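Local coordinates for PA4485 (Pseudomonas aeruginosa, PDB 4AVR), which is probably a lytic transglycosylase of the RlpA family with a strong preference for naked glycan strands that lack stem peptides, at residues Leu36-Arg41 and Asn58-Phe63. Numbering follows the deposited sequence.
Sequences LPFGAR and NDRGPF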
loop_
_atom_site.group_PDB
_atom_site.type_symbol
_atom_site.label_atom_id
_atom_site.label_comp_id
_atom_site.label_asym_id
_atom_site.label_seq_id
_atom_site.Cartn_x
_atom_site.Cartn_y
_atom_site.Cartn_z
ATOM N N LEU A 36 -8.811 -11.584 15.206
ATOM C CA LEU A 36 -9.398 -12.813 14.665
ATOM C C LEU A 36 -8.314 -13.873 14.455
ATOM O O LEU A 36 -7.182 -13.554 14.076
ATOM C CB LEU A 36 -10.126 -12.547 13.343
ATOM C CG LEU A 36 -11.516 -11.958 13.508
ATOM C CD1 LEU A 36 -11.988 -11.354 12.184
ATOM C CD2 LEU A 36 -12.511 -12.987 14.036
ATOM N N PRO A 37 -8.640 -15.145 14.707
ATOM C CA PRO A 37 -7.644 -16.187 14.479
ATOM C C PRO A 37 -7.166 -16.251 13.025
ATOM O O PRO A 37 -7.946 -15.995 12.106
ATOM C CB PRO A 37 -8.385 -17.482 14.843
ATOM C CG PRO A 37 -9.539 -17.046 15.671
ATOM C CD PRO A 37 -9.923 -15.693 15.178
ATOM N N PHE A 38 -5.900 -16.582 12.819
ATOM C CA PHE A 38 -5.395 -16.773 11.473
ATOM C C PHE A 38 -6.187 -17.873 10.772
ATOM O O PHE A 38 -6.419 -18.942 11.336
ATOM C CB PHE A 38 -3.900 -17.098 11.480
ATOM C CG PHE A 38 -3.029 -16.025 12.068
ATOM C CD1 PHE A 38 -3.195 -14.693 11.723
ATOM C CD2 PHE A 38 -2.008 -16.344 12.954
ATOM C CE1 PHE A 38 -2.385 -13.713 12.263
ATOM C CE2 PHE A 38 -1.187 -15.380 13.500
ATOM C CZ PHE A 38 -1.372 -14.061 13.147
ATOM N N GLY A 39 -6.613 -17.578 9.550
ATOM C CA GLY A 39 -7.435 -18.484 8.779
ATOM C C GLY A 39 -8.912 -18.141 8.814
ATOM O O GLY A 39 -9.682 -18.661 8.011
ATOM N N ALA A 40 -9.323 -17.280 9.741
ATOM C CA ALA A 40 -10.723 -16.860 9.825
ATOM C C ALA A 40 -11.158 -16.209 8.515
ATOM O O ALA A 40 -10.436 -15.411 7.940
ATOM C CB ALA A 40 -10.932 -15.885 10.976
ATOM N N ARG A 41 -12.349 -16.573 8.054
ATOM C CA ARG A 41 -12.965 -15.970 6.872
ATOM C C ARG A 41 -13.882 -14.829 7.295
ATOM O O ARG A 41 -14.680 -14.975 8.217
ATOM C CB ARG A 41 -13.748 -17.013 6.051
ATOM C CG ARG A 41 -12.861 -18.065 5.402
ATOM C CD ARG A 41 -13.612 -19.160 4.658
ATOM N NE ARG A 41 -14.352 -18.692 3.477
ATOM C CZ ARG A 41 -15.681 -18.650 3.358
ATOM N NH1 ARG A 41 -16.474 -19.029 4.353
ATOM N NH2 ARG A 41 -16.219 -18.219 2.225
ATOM N N ASN A 58 -4.599 -13.363 7.790
ATOM C CA ASN A 58 -3.245 -13.923 7.881
ATOM C C ASN A 58 -2.220 -12.953 8.456
ATOM O O ASN A 58 -1.032 -13.213 8.357
ATOM C CB ASN A 58 -2.774 -14.504 6.531
ATOM C CG ASN A 58 -2.331 -13.435 5.569
ATOM O OD1 ASN A 58 -2.594 -12.254 5.786
ATOM N ND2 ASN A 58 -1.637 -13.840 4.499
ATOM N N ASP A 59 -2.658 -11.856 9.071
ATOM C CA ASP A 59 -1.713 -10.862 9.558
ATOM C C ASP A 59 -2.332 -10.052 10.687
ATOM O O ASP A 59 -3.548 -10.083 10.891
ATOM C CB ASP A 59 -1.274 -9.940 8.407
ATOM C CG ASP A 59 0.095 -9.293 8.612
ATOM O OD1 ASP A 59 0.785 -9.556 9.618
ATOM O OD2 ASP A 59 0.491 -8.508 7.720
ATOM N N ARG A 60 -1.464 -9.342 11.399
ATOM C CA ARG A 60 -1.833 -8.409 12.439
ATOM C C ARG A 60 -1.647 -6.983 11.944
ATOM O O ARG A 60 -1.368 -6.741 10.775
ATOM C CB ARG A 60 -1.041 -8.719 13.729
ATOM C CG ARG A 60 -1.323 -10.108 14.287
ATOM C CD ARG A 60 -2.771 -10.253 14.710
ATOM N NE ARG A 60 -3.085 -11.612 15.134
ATOM C CZ ARG A 60 -4.257 -12.214 14.914
ATOM N NH1 ARG A 60 -5.239 -11.580 14.278
ATOM N NH2 ARG A 60 -4.461 -13.470 15.306
ATOM N N GLY A 61 -1.848 -6.041 12.855
ATOM C CA GLY A 61 -2.388 -4.736 12.490
ATOM C C GLY A 61 -3.892 -4.886 12.264
ATOM O O GLY A 61 -4.444 -5.962 12.409
ATOM N N PRO A 62 -4.577 -3.803 11.859
ATOM C CA PRO A 62 -4.040 -2.489 11.544
ATOM C C PRO A 62 -3.411 -1.713 12.688
ATOM O O PRO A 62 -3.547 -2.066 13.871
ATOM C CB PRO A 62 -5.263 -1.714 11.053
ATOM C CG PRO A 62 -6.219 -2.748 10.605
ATOM C CD PRO A 62 -5.982 -3.940 11.437
ATOM N N PHE A 63 -2.778 -0.610 12.309
ATOM C CA PHE A 63 -1.902 0.165 13.178
ATOM C C PHE A 63 -2.406 1.580 13.523
ATOM O O PHE A 63 -1.660 2.359 14.122
ATOM C CB PHE A 63 -0.510 0.264 12.530
ATOM C CG PHE A 63 0.079 -1.073 12.196
ATOM C CD1 PHE A 63 0.321 -1.998 13.208
ATOM C CD2 PHE A 63 0.361 -1.441 10.881
ATOM C CE1 PHE A 63 0.854 -3.240 12.925
ATOM C CE2 PHE A 63 0.892 -2.685 10.592
ATOM C CZ PHE A 63 1.143 -3.589 11.614
#
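Arg60 lays its guanidinium flat over one face of the Phe38 ring, a cation-pi stack with planes 22° apart and centres 4.2 Å from each other. The overlap is offset: Phe38 CE1 lies over the middle of the guanidinium, 3.6 Å from Arg60 CZ, while Arg60 NH2 sits toward the rim of the ring. A bend at chi2 (-63°) turns the arginine chain toward the 36-41 loop, where its end forks onto a single acceptor. Arg60 NH1 donates to Leu36 O at 2.8 Å, and Arg60 NH2 reaches Leu36 O at 3.0 Å, from above the carbonyl plane. Leu36 O lies in the guanidinium plane, so the two bonds fix the rotation of the group that the ring supports from one face; His33 O takes a further hydrogen bond from Arg60 NH1. Phe38 also leans obliquely on the backbone of the other segment, CD1 standing 3.8 Å from Asn58 C. The ring projects from a type II turn, Pro37 to Ala40, closed by the hydrogen bond from Ala40 N to Pro37 O (3.0 Å), with Gly39 at positive phi. Asp59 points away from this loop, its carboxylate bonded to Tyr9 OH and Ala19 N. In this double-psi beta-barrel family domain, the contact joins the loop between strands 30-32 and 41-46 to the end of strand 52-59, which lies between those two strands in the sheet, and to the residue just after it.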